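Local structure of D-alanyl-D-alanine carboxypeptidase (Streptococcus pneumoniae R6, 1XP4) at residues A[39-44]-A[102-107]; A[96-101]-A[188-193]; A[141-146]-A[164-169]; A[234-239]-A[247-252]. The protein probably removes the C-terminal D-alanine from peptidoglycan precursors as a serine-type D-Ala-D-Ala carboxypeptidase, and so takes part in cell wall biogenesis. All coordinates share one frame; numbering follows the deposited sequence.

From the N terminus, the chain runs through residues 39-44, which lead into helix 44-57. Contact 1 closes the first loop by joining these residues to 102-107, the link between helices 93-103 and 106-117. Contact 2 opens inside that loop, at 96-101, and closes beyond it at 188-193, so contacts 1 and 2 cross and share helix 93-103. Contact 3, 141-146 with 164-169, lies wholly within the span of contact 2. It touches contact 1 through Thr43 and Lys44. Contact 4 follows last, as the hairpin of strands 234-241 and 244-253. Ile42 of contact 1 packs on this hairpin, which ties the helical part to the five-stranded sheet.

Contact 1: A[39-44]-A[102-107]; sequences IASITK and VSSANS. With SO4 (sulfate ion), chain E.
Lys44 reaches across to Ser104 and Asn106 with its terminal amine. The chain is extended through chi3 and bends only at its end (chi4 70°). This turn brings NZ to 2.7 Å from Asn106 OD1, a hydrogen bond that approaches tilted from the carbonyl plane of the amide. The two side chains cross at about a right angle. A weaker bond runs from Lys44 NZ to Ser104 OG, at 3.3 Å. Within its own segment Lys44 NZ also donates to Ser41 OG, at 2.9 Å. Thr145 O is a further acceptor, so the buried amine is gripped from several sides.

Ser104 is the first residue after helix 93-103 to leave helical geometry, with positive phi. Its OG lies opposite the backbone N about the first torsion (chi1 -167°) and meets Ser41 OG at 2.8 Å. A sulfate ion, most likely a crystallisation component, lies near both hydroxyls, at most weakly held by Ser41 OG. Thr225 OG1 and Thr227 OG1 hydrogen-bond it. Ser41 and Lys44 fit the SxxK motif of penicillin-binding proteins. Ser41 is the predicted acylated serine, Lys44 the predicted proton acceptor and Ser104 a further predicted active-site residue. Lys224 NZ of strand 220-228 makes a weak hydrogen bond to Ser104 OG. The site thus lies between the start of helix 44-57, the link from helix 93-103 to helix 106-117, and strand 220-228.

Contact 2: A[96-101]-A[188-193]; sequences LLEATL and LEITKK
Ile190 fills most of the apolar side of this contact. Its CG2 methyl comes to 4.0 Å from Leu101 CB and to the same distance from Glu98 CA. It therefore sits against the helix surface between these two residues. Leu101 and Ile190 cross at about a right angle. Ile190 CD1 meets Leu101 CD1 at 4.2 Å and, one turn earlier on the helix, Leu97 CD2 at 4.3 Å. With chi1 at -61°, Ile190 CG1 points away from its own carbonyl carbon, which leaves CG2 on the side of Glu98 and Leu101. Thr191 adds its CG2 methyl, 4.3 Å from Leu101 CB. The hydroxyl of Thr191 has another task, a hydrogen bond to Asp221 O.

The contact joins two helices of the D-alanyl-D-alanine carboxypeptidase domain. The first is helix 93-103, which leads to the predicted active-site residue Ser104. The second is the short helix 188-191. Leu97 and Leu101 also pack on Val48 of helix 44-57, and Ile190 touches Tyr52 of the same helix, so three helices meet here. Leu101 lies close to the predicted catalytic Lys44.

The charged interaction is a salt bridge at the margin of this apolar patch. Lys193 is extended beyond CG and brings NZ to 2.8 Å from Glu98 OE2, although the modelled position of OE2 is doubtful. The two side chains meet at about a right angle. Glu98 bends at chi2 (124°), and its OE1, 3.4 Å from Lys193 NZ, also lies 4.2 Å from Ile190 CG1.

Contact 3: A[141-146]-A[164-169]; sequences VVNTTG and EENKLS
Asn166 docks its side-chain amide against the backbone of Val142 and Asn143. Its OD1 accepts two hydrogen bonds. Val142 N donates to Asn166 OD1 at 2.9 Å in a nearly straight bond, with an N-H...O angle of 169°. Asn143 N donates to Asn166 OD1 at 3.2 Å, in the carbonyl plane and on a lone pair. The amide nitrogen works in the other direction. Asn166 ND2 donates to Asn143 O at 3.0 Å, and that donor stands above the carbonyl plane. ND2 is also hydrogen-bonded to Thr43 OG1. Bonds at both OD1 and ND2 should hold the amide in one orientation.

The amide of Asn143 is turned 47° from that of Asn166. Its CG sits between the backbone N and the carbonyl carbon (chi1 49°). OD1 of Asn143 is thereby directed to Gly146 N three residues on and accepts its hydrogen bond at 3.0 Å. This is an Asx motif. Gly146 has positive phi, and its CA lies 3.8 Å from Asn166 ND2.

The packing is lighter. Val142 CG2 rests 3.3 Å from Asn166 OD1, while Val142 CG1 lies beside the carboxylate of Glu164, 3.9 Å from OE2. Glu165 turns its own carboxylate to Asn148. Thr43, the partner of Asn166, lies inside the SxxK motif, so the two segments join that part of the active site, as in penicillin-recognising serine enzymes.

Contact 4: A[234-239]-A[247-252]; sequences SFVGTT and ITVVLN
This contact is an antiparallel pairing inside a beta hairpin, strands 234-241 and 244-253. The two are neighbours in the five-stranded antiparallel sheet of the penicillin-binding protein fold. The short strand segments run at 164° to each other. Phe235 with Val250 and Gly237 with Thr248 are hydrogen-bonded pairs. Phe235 N donates to Val250 O at 2.9 Å and Val250 N returns to Phe235 O at 3.0 Å. Gly237 and Thr248 exchange a second such pair of backbone bonds. Val236 with Val249 and Thr238 with Ile247 are non-hydrogen-bonded pairs between and beyond them.

On the face of Val236, Thr238, Ile247 and Val249 the side chains are mostly apolar. Val236 and Val249 run alongside each other in the same direction, with CG1 of Val236 4.1 Å from CG2 of Val249. Both valines also pack on Val173 of helix 170-183, and Val236 touches Ile42. Thr238 OG1 is hydrogen-bonded to Arg245 NE.

The other face carries Phe235, Thr248 and Val250 and turns to helix 262-277. There Phe235 makes an edge-to-face contact with Phe264. This strand pair thus has helix 170-183 on one face and helix 262-277 on the other. A trans first torsion in Phe235 (chi1 172°) lays the ring along its own strand over Gly237. Gly237 N lies 3.8 Å from the plane of the Phe235 ring, nearer its rim than its centre.

Contact 1: A[39-44]-A[102-107]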
loop_
_atom_site.group_PDB
_atom_site.type_symbol
_atom_site.label_atom_id
_atom_site.label_comp_id
_atom_site.label_asym_id
_atom_site.label_seq_id
_atom_site.Cartn_x
_atom_site.Cartn_y
_atom_site.Cartn_z
ATOM N N ILE A 39 -9.057 10.053 7.425
ATOM C CA ILE A 39 -8.059 8.989 7.554
ATOM C C ILE A 39 -6.843 9.409 8.369
ATOM O O ILE A 39 -5.877 8.655 8.500
ATOM C CB ILE A 39 -7.579 8.516 6.172
ATOM C CG1 ILE A 39 -7.041 9.709 5.380
ATOM C CG2 ILE A 39 -8.731 7.840 5.427
ATOM C CD1 ILE A 39 -6.397 9.335 4.071
ATOM N N ALA A 40 -6.907 10.617 8.918
ATOM C CA ALA A 40 -5.828 11.166 9.725
ATOM C C ALA A 40 -4.482 10.891 9.076
ATOM O O ALA A 40 -4.365 10.931 7.849
ATOM C CB ALA A 40 -5.873 10.585 11.129
ATOM N N SER A 41 -3.481 10.600 9.906
ATOM C CA SER A 41 -2.104 10.342 9.467
ATOM C C SER A 41 -1.889 9.280 8.401
ATOM O O SER A 41 -0.769 9.122 7.918
ATOM C CB SER A 41 -1.208 10.006 10.669
ATOM O OG SER A 41 -0.804 11.172 11.363
ATOM N N ILE A 42 -2.928 8.534 8.045
ATOM C CA ILE A 42 -2.766 7.529 7.005
ATOM C C ILE A 42 -2.433 8.318 5.743
ATOM O O ILE A 42 -1.874 7.794 4.783
ATOM C CB ILE A 42 -4.059 6.695 6.820
ATOM C CG1 ILE A 42 -4.242 5.765 8.027
ATOM C CG2 ILE A 42 -3.986 5.868 5.552
ATOM C CD1 ILE A 42 -5.485 4.894 7.952
ATOM N N THR A 43 -2.749 9.603 5.787
ATOM C CA THR A 43 -2.499 10.522 4.685
ATOM C C THR A 43 -1.040 10.511 4.228
ATOM O O THR A 43 -0.743 10.607 3.033
ATOM C CB THR A 43 -2.877 11.972 5.101
ATOM O OG1 THR A 43 -4.289 12.050 5.350
ATOM C CG2 THR A 43 -2.496 12.964 4.010
ATOM N N LYS A 44 -0.132 10.394 5.187
ATOM C CA LYS A 44 1.292 10.395 4.898
ATOM C C LYS A 44 1.763 9.332 3.897
ATOM O O LYS A 44 2.911 9.359 3.458
ATOM C CB LYS A 44 2.067 10.276 6.209
ATOM C CG LYS A 44 1.804 11.429 7.171
ATOM C CD LYS A 44 2.634 11.303 8.439
ATOM C CE LYS A 44 2.518 12.540 9.330
ATOM N NZ LYS A 44 1.176 12.680 9.960
ATOM N N VAL A 102 7.682 6.274 10.774
ATOM C CA VAL A 102 7.799 5.606 12.063
ATOM C C VAL A 102 7.124 6.321 13.232
ATOM O O VAL A 102 6.476 5.683 14.065
ATOM C CB VAL A 102 9.281 5.385 12.419
ATOM C CG1 VAL A 102 9.392 4.705 13.774
ATOM C CG2 VAL A 102 9.952 4.551 11.335
ATOM N N SER A 103 7.268 7.641 13.291
ATOM C CA SER A 103 6.691 8.413 14.383
ATOM C C SER A 103 5.534 9.327 13.973
ATOM O O SER A 103 4.945 10.015 14.810
ATOM C CB SER A 103 7.788 9.244 15.032
ATOM O OG SER A 103 8.904 8.424 15.310
ATOM N N SER A 104 5.216 9.338 12.687
ATOM C CA SER A 104 4.133 10.167 12.187
ATOM C C SER A 104 4.391 11.653 12.459
ATOM O O SER A 104 3.453 12.441 12.617
ATOM C CB SER A 104 2.807 9.735 12.829
ATOM O OG SER A 104 1.694 10.310 12.154
ATOM N N ALA A 105 5.663 12.035 12.509
ATOM C CA ALA A 105 6.033 13.435 12.733
ATOM C C ALA A 105 5.487 14.302 11.596
ATOM O O ALA A 105 5.866 14.124 10.433
ATOM C CB ALA A 105 7.545 13.565 12.800
ATOM N N ASN A 106 4.609 15.245 11.928
ATOM C CA ASN A 106 4.016 16.112 10.907
ATOM C C ASN A 106 5.000 17.107 10.289
ATOM O O ASN A 106 4.922 17.400 9.094
ATOM C CB ASN A 106 2.806 16.858 11.480
ATOM C CG ASN A 106 1.684 15.916 11.892
ATOM O OD1 ASN A 106 1.175 15.150 11.073
ATOM N ND2 ASN A 106 1.296 15.969 13.165
ATOM N N SER A 107 5.922 17.629 11.090
ATOM C CA SER A 107 6.901 18.563 10.556
ATOM C C SER A 107 7.836 17.845 9.601
ATOM O O SER A 107 8.432 18.465 8.724
ATOM C CB SER A 107 7.681 19.222 11.678
ATOM O OG SER A 107 6.854 20.181 12.315
HETATM S S SO4 E . -0.824 8.569 15.008
HETATM O O1 SO4 E . 0.056 8.749 16.183
HETATM O O2 SO4 E . -0.066 7.933 13.917
HETATM O O3 SO4 E . -1.976 7.715 15.361
HETATM O O4 SO4 E . -1.292 9.897 14.563
#

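Contact 2: A[96-101]-A[188-193]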
loop_
_atom_site.group_PDB
_atom_site.type_symbol
_atom_site.label_atom_id
_atom_site.label_comp_id
_atom_site.label_asym_id
_atom_site.label_seq_id
_atom_site.Cartn_x
_atom_site.Cartn_y
_atom_site.Cartn_z
ATOM N N LEU A 96 13.851 12.516 7.674
ATOM C CA LEU A 96 12.455 12.932 7.737
ATOM C C LEU A 96 11.540 11.780 7.335
ATOM O O LEU A 96 10.485 11.566 7.935
ATOM C CB LEU A 96 12.224 14.131 6.825
ATOM C CG LEU A 96 13.013 15.376 7.220
ATOM C CD1 LEU A 96 12.781 16.467 6.190
ATOM C CD2 LEU A 96 12.588 15.833 8.613
ATOM N N LEU A 97 11.952 11.037 6.318
ATOM C CA LEU A 97 11.178 9.901 5.852
ATOM C C LEU A 97 10.985 8.916 7.001
ATOM O O LEU A 97 9.887 8.407 7.231
ATOM C CB LEU A 97 11.914 9.208 4.712
ATOM C CG LEU A 97 11.143 9.027 3.411
ATOM C CD1 LEU A 97 12.033 8.278 2.428
ATOM C CD2 LEU A 97 9.851 8.271 3.667
ATOM N N GLU A 98 12.065 8.648 7.717
ATOM C CA GLU A 98 12.014 7.728 8.836
ATOM C C GLU A 98 11.113 8.333 9.913
ATOM O O GLU A 98 10.252 7.648 10.462
ATOM C CB GLU A 98 13.430 7.493 9.377
ATOM C CG GLU A 98 13.631 6.159 10.083
ATOM C CD GLU A 98 14.766 5.344 9.479
ATOM O OE1 GLU A 98 14.790 5.174 8.242
ATOM O OE2 GLU A 98 15.632 4.863 10.238
ATOM N N ALA A 99 11.303 9.620 10.201
ATOM C CA ALA A 99 10.498 10.308 11.209
ATOM C C ALA A 99 9.012 10.317 10.826
ATOM O O ALA A 99 8.138 10.166 11.685
ATOM C CB ALA A 99 11.001 11.726 11.396
ATOM N N THR A 100 8.731 10.485 9.536
ATOM C CA THR A 100 7.358 10.511 9.044
ATOM C C THR A 100 6.638 9.169 9.189
ATOM O O THR A 100 5.573 9.086 9.799
ATOM C CB THR A 100 7.299 10.930 7.547
ATOM O OG1 THR A 100 7.681 12.303 7.415
ATOM C CG2 THR A 100 5.901 10.769 6.993
ATOM N N LEU A 101 7.222 8.118 8.629
ATOM C CA LEU A 101 6.599 6.805 8.664
ATOM C C LEU A 101 6.618 6.088 10.006
ATOM O O LEU A 101 5.674 5.378 10.343
ATOM C CB LEU A 101 7.237 5.914 7.601
ATOM C CG LEU A 101 6.978 6.345 6.156
ATOM C CD1 LEU A 101 7.851 5.552 5.205
ATOM C CD2 LEU A 101 5.512 6.144 5.835
ATOM N N LEU A 188 8.910 -0.611 2.994
ATOM C CA LEU A 188 8.712 -1.584 4.048
ATOM C C LEU A 188 9.930 -1.675 4.963
ATOM O O LEU A 188 9.797 -1.991 6.137
ATOM C CB LEU A 188 8.386 -2.957 3.455
ATOM C CG LEU A 188 7.004 -3.096 2.794
ATOM C CD1 LEU A 188 6.838 -4.518 2.269
ATOM C CD2 LEU A 188 5.893 -2.766 3.796
ATOM N N GLU A 189 11.118 -1.399 4.436
ATOM C CA GLU A 189 12.319 -1.448 5.267
ATOM C C GLU A 189 12.284 -0.344 6.321
ATOM O O GLU A 189 13.099 -0.319 7.231
ATOM C CB GLU A 189 13.585 -1.311 4.415
ATOM C CG GLU A 189 13.853 -2.508 3.519
ATOM C CD GLU A 189 13.819 -3.826 4.281
ATOM O OE1 GLU A 189 14.694 -4.051 5.149
ATOM O OE2 GLU A 189 12.908 -4.640 4.011
ATOM N N ILE A 190 11.337 0.571 6.201
ATOM C CA ILE A 190 11.233 1.636 7.180
ATOM C C ILE A 190 10.091 1.313 8.146
ATOM O O ILE A 190 10.333 1.105 9.332
ATOM C CB ILE A 190 10.977 3.011 6.508
ATOM C CG1 ILE A 190 12.138 3.367 5.575
ATOM C CG2 ILE A 190 10.816 4.083 7.577
ATOM C CD1 ILE A 190 11.911 4.604 4.762
ATOM N N THR A 191 8.861 1.243 7.631
ATOM C CA THR A 191 7.672 0.958 8.446
ATOM C C THR A 191 7.899 -0.238 9.377
ATOM O O THR A 191 7.371 -0.306 10.491
ATOM C CB THR A 191 6.428 0.684 7.543
ATOM O OG1 THR A 191 6.670 -0.459 6.712
ATOM C CG2 THR A 191 6.135 1.887 6.654
ATOM N N LYS A 192 8.706 -1.166 8.889
ATOM C CA LYS A 192 9.087 -2.386 9.584
ATOM C C LYS A 192 9.741 -2.089 10.948
ATOM O O LYS A 192 9.379 -2.678 11.960
ATOM C CB LYS A 192 10.067 -3.137 8.674
ATOM C CG LYS A 192 10.445 -4.551 9.036
ATOM C CD LYS A 192 11.457 -5.051 7.999
ATOM C CE LYS A 192 11.784 -6.540 8.141
ATOM N NZ LYS A 192 10.650 -7.435 7.777
ATOM N N LYS A 193 10.702 -1.171 10.970
ATOM C CA LYS A 193 11.412 -0.828 12.196
ATOM C C LYS A 193 10.545 -0.435 13.389
ATOM O O LYS A 193 9.733 0.482 13.304
ATOM C CB LYS A 193 12.384 0.315 11.926
ATOM C CG LYS A 193 13.400 0.035 10.862
ATOM C CD LYS A 193 14.266 1.254 10.639
ATOM C CE LYS A 193 15.281 1.007 9.539
ATOM N NZ LYS A 193 16.051 2.241 9.267
#

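Contact 3: A[141-146]-A[164-169]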
loop_
_atom_site.group_PDB
_atom_site.type_symbol
_atom_site.label_atom_id
_atom_site.label_comp_id
_atom_site.label_asym_id
_atom_site.label_seq_id
_atom_site.Cartn_x
_atom_site.Cartn_y
_atom_site.Cartn_z
ATOM N N VAL A 141 -8.293 16.190 -0.386
ATOM C CA VAL A 141 -6.982 16.437 0.197
ATOM C C VAL A 141 -6.704 17.921 0.336
ATOM O O VAL A 141 -6.684 18.660 -0.647
ATOM C CB VAL A 141 -5.849 15.802 -0.655
ATOM C CG1 VAL A 141 -4.496 15.984 0.047
ATOM C CG2 VAL A 141 -6.141 14.324 -0.902
ATOM N N VAL A 142 -6.477 18.348 1.570
ATOM C CA VAL A 142 -6.185 19.742 1.846
ATOM C C VAL A 142 -4.784 19.923 2.441
ATOM O O VAL A 142 -4.220 21.021 2.383
ATOM C CB VAL A 142 -7.246 20.347 2.789
ATOM C CG1 VAL A 142 -8.585 20.384 2.069
ATOM C CG2 VAL A 142 -7.347 19.526 4.090
ATOM N N ASN A 143 -4.229 18.857 3.019
ATOM C CA ASN A 143 -2.883 18.925 3.579
ATOM C C ASN A 143 -2.122 17.625 3.420
ATOM O O ASN A 143 -2.690 16.598 3.054
ATOM C CB ASN A 143 -2.890 19.366 5.054
ATOM C CG ASN A 143 -3.880 18.599 5.907
ATOM O OD1 ASN A 143 -3.787 17.383 6.059
ATOM N ND2 ASN A 143 -4.831 19.319 6.484
ATOM N N THR A 144 -0.827 17.683 3.698
ATOM C CA THR A 144 0.045 16.533 3.552
ATOM C C THR A 144 0.221 15.708 4.803
ATOM O O THR A 144 0.866 14.670 4.760
ATOM C CB THR A 144 1.441 16.969 3.135
ATOM O OG1 THR A 144 2.045 17.698 4.212
ATOM C CG2 THR A 144 1.371 17.862 1.924
ATOM N N THR A 145 -0.342 16.156 5.915
ATOM C CA THR A 145 -0.164 15.443 7.175
ATOM C C THR A 145 -1.315 14.566 7.626
ATOM O O THR A 145 -1.107 13.431 8.041
ATOM C CB THR A 145 0.161 16.429 8.306
ATOM O OG1 THR A 145 -0.923 17.350 8.454
ATOM C CG2 THR A 145 1.418 17.216 7.980
ATOM N N GLY A 146 -2.531 15.086 7.552
ATOM C CA GLY A 146 -3.672 14.309 7.990
ATOM C C GLY A 146 -4.288 14.989 9.193
ATOM O O GLY A 146 -5.340 14.580 9.682
ATOM N N GLU A 164 -11.524 21.385 8.106
ATOM C CA GLU A 164 -11.489 20.336 7.088
ATOM C C GLU A 164 -10.442 19.289 7.408
ATOM O O GLU A 164 -9.433 19.577 8.049
ATOM C CB GLU A 164 -11.148 20.904 5.710
ATOM C CG GLU A 164 -12.293 21.514 4.947
ATOM C CD GLU A 164 -12.226 21.156 3.480
ATOM O OE1 GLU A 164 -12.384 19.959 3.171
ATOM O OE2 GLU A 164 -12.009 22.052 2.636
ATOM N N GLU A 165 -10.687 18.073 6.940
ATOM C CA GLU A 165 -9.756 16.970 7.132
ATOM C C GLU A 165 -9.675 16.191 5.825
ATOM O O GLU A 165 -10.634 16.174 5.056
ATOM C CB GLU A 165 -10.231 16.050 8.261
ATOM C CG GLU A 165 -10.006 16.612 9.641
ATOM C CD GLU A 165 -9.947 15.532 10.701
ATOM O OE1 GLU A 165 -9.325 14.478 10.426
ATOM O OE2 GLU A 165 -10.499 15.743 11.808
ATOM N N ASN A 166 -8.538 15.560 5.554
ATOM C CA ASN A 166 -8.426 14.789 4.318
ATOM C C ASN A 166 -9.416 13.640 4.405
ATOM O O ASN A 166 -9.676 13.132 5.498
ATOM C CB ASN A 166 -7.018 14.216 4.134
ATOM C CG ASN A 166 -5.956 15.286 4.047
ATOM O OD1 ASN A 166 -6.228 16.422 3.659
ATOM N ND2 ASN A 166 -4.731 14.922 4.391
ATOM N N LYS A 167 -9.966 13.231 3.264
ATOM C CA LYS A 167 -10.920 12.127 3.248
ATOM C C LYS A 167 -10.673 11.124 2.120
ATOM O O LYS A 167 -10.513 11.506 0.960
ATOM C CB LYS A 167 -12.344 12.667 3.131
ATOM C CG LYS A 167 -12.720 13.655 4.208
ATOM C CD LYS A 167 -13.932 13.178 4.991
ATOM C CE LYS A 167 -15.180 13.110 4.126
ATOM N NZ LYS A 167 -15.956 14.376 4.123
ATOM N N LEU A 168 -10.643 9.844 2.475
ATOM C CA LEU A 168 -10.459 8.762 1.514
ATOM C C LEU A 168 -11.253 7.567 1.999
ATOM O O LEU A 168 -11.445 7.394 3.205
ATOM C CB LEU A 168 -8.990 8.353 1.395
ATOM C CG LEU A 168 -8.128 9.069 0.354
ATOM C CD1 LEU A 168 -7.443 10.275 0.961
ATOM C CD2 LEU A 168 -7.083 8.102 -0.164
ATOM N N SER A 169 -11.726 6.739 1.074
ATOM C CA SER A 169 -12.473 5.554 1.473
ATOM C C SER A 169 -11.456 4.451 1.777
ATOM O O SER A 169 -10.299 4.548 1.363
ATOM C CB SER A 169 -13.427 5.118 0.354
ATOM O OG SER A 169 -12.733 4.560 -0.747
#

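Contact 4: A[234-239]-A[247-252]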
loop_
_atom_site.group_PDB
_atom_site.type_symbol
_atom_site.label_atom_id
_atom_site.label_comp_id
_atom_site.label_asym_id
_atom_site.label_seq_id
_atom_site.Cartn_x
_atom_site.Cartn_y
_atom_site.Cartn_z
ATOM N N SER A 234 -7.473 4.430 13.625
ATOM C CA SER A 234 -7.280 3.829 12.312
ATOM C C SER A 234 -5.870 3.311 12.074
ATOM O O SER A 234 -4.892 3.830 12.622
ATOM C CB SER A 234 -7.645 4.846 11.231
ATOM O OG SER A 234 -8.974 5.297 11.414
ATOM N N PHE A 235 -5.780 2.292 11.225
ATOM C CA PHE A 235 -4.506 1.677 10.915
ATOM C C PHE A 235 -4.481 0.898 9.604
ATOM O O PHE A 235 -5.356 0.075 9.331
ATOM C CB PHE A 235 -4.115 0.749 12.064
ATOM C CG PHE A 235 -2.908 -0.091 11.786
ATOM C CD1 PHE A 235 -1.666 0.502 11.582
ATOM C CD2 PHE A 235 -3.012 -1.476 11.744
ATOM C CE1 PHE A 235 -0.539 -0.277 11.340
ATOM C CE2 PHE A 235 -1.898 -2.266 11.504
ATOM C CZ PHE A 235 -0.652 -1.666 11.300
ATOM N N VAL A 236 -3.469 1.174 8.789
ATOM C CA VAL A 236 -3.302 0.458 7.541
ATOM C C VAL A 236 -2.167 -0.491 7.867
ATOM O O VAL A 236 -1.085 -0.049 8.261
ATOM C CB VAL A 236 -2.855 1.371 6.367
ATOM C CG1 VAL A 236 -2.698 0.535 5.108
ATOM C CG2 VAL A 236 -3.872 2.472 6.125
ATOM N N GLY A 237 -2.417 -1.789 7.734
ATOM C CA GLY A 237 -1.380 -2.757 8.024
ATOM C C GLY A 237 -1.144 -3.723 6.884
ATOM O O GLY A 237 -2.073 -4.087 6.172
ATOM N N THR A 238 0.108 -4.121 6.687
ATOM C CA THR A 238 0.429 -5.090 5.645
ATOM C C THR A 238 1.160 -6.236 6.339
ATOM O O THR A 238 1.864 -6.028 7.328
ATOM C CB THR A 238 1.322 -4.488 4.532
ATOM O OG1 THR A 238 1.520 -5.468 3.503
ATOM C CG2 THR A 238 2.674 -4.069 5.086
ATOM N N THR A 239 0.988 -7.448 5.830
ATOM C CA THR A 239 1.622 -8.594 6.454
ATOM C C THR A 239 1.716 -9.764 5.498
ATOM O O THR A 239 1.005 -9.821 4.495
ATOM C CB THR A 239 0.814 -9.057 7.676
ATOM O OG1 THR A 239 1.558 -10.040 8.401
ATOM C CG2 THR A 239 -0.497 -9.682 7.231
ATOM N N ILE A 247 -3.033 -6.560 2.567
ATOM C CA ILE A 247 -3.055 -5.153 2.919
ATOM C C ILE A 247 -4.357 -4.964 3.665
ATOM O O ILE A 247 -5.421 -5.354 3.196
ATOM C CB ILE A 247 -3.025 -4.233 1.705
ATOM C CG1 ILE A 247 -1.702 -4.409 0.956
ATOM C CG2 ILE A 247 -3.181 -2.785 2.170
ATOM C CD1 ILE A 247 -1.478 -3.384 -0.136
ATOM N N THR A 248 -4.246 -4.371 4.845
ATOM C CA THR A 248 -5.372 -4.151 5.736
ATOM C C THR A 248 -5.653 -2.676 5.994
ATOM O O THR A 248 -4.738 -1.891 6.264
ATOM C CB THR A 248 -5.100 -4.879 7.080
ATOM O OG1 THR A 248 -5.573 -6.225 6.983
ATOM C CG2 THR A 248 -5.769 -4.175 8.254
ATOM N N VAL A 249 -6.926 -2.309 5.908
ATOM C CA VAL A 249 -7.293 -0.961 6.249
ATOM C C VAL A 249 -8.456 -0.981 7.230
ATOM O O VAL A 249 -9.551 -1.391 6.942
ATOM C CB VAL A 249 -7.689 -0.293 4.948
ATOM C CG1 VAL A 249 -7.992 1.161 5.191
ATOM C CG2 VAL A 249 -6.557 -0.412 3.934
ATOM N N VAL A 250 -8.174 -0.598 8.486
ATOM C CA VAL A 250 -9.213 -0.496 9.504
ATOM C C VAL A 250 -9.355 1.003 9.888
ATOM O O VAL A 250 -8.499 1.550 10.551
ATOM C CB VAL A 250 -8.719 -1.304 10.730
ATOM C CG1 VAL A 250 -9.392 -0.830 12.028
ATOM C CG2 VAL A 250 -8.950 -2.794 10.596
ATOM N N LEU A 251 -10.455 1.699 9.466
ATOM C CA LEU A 251 -10.538 3.132 9.873
ATOM C C LEU A 251 -11.863 3.597 10.451
ATOM O O LEU A 251 -12.486 4.520 9.946
ATOM C CB LEU A 251 -10.277 4.111 8.726
ATOM C CG LEU A 251 -10.004 3.510 7.367
ATOM C CD1 LEU A 251 -10.986 4.005 6.319
ATOM C CD2 LEU A 251 -8.645 3.945 6.867
ATOM N N ASN A 252 -12.310 2.878 11.473
ATOM C CA ASN A 252 -12.668 3.623 12.636
ATOM C C ASN A 252 -12.983 2.657 13.755
ATOM O O ASN A 252 -14.116 2.232 13.953
ATOM C CB ASN A 252 -13.905 4.412 12.312
ATOM C CG ASN A 252 -13.971 5.533 13.300
ATOM O OD1 ASN A 252 -14.476 6.629 13.001
ATOM N ND2 ASN A 252 -13.368 5.303 14.461
#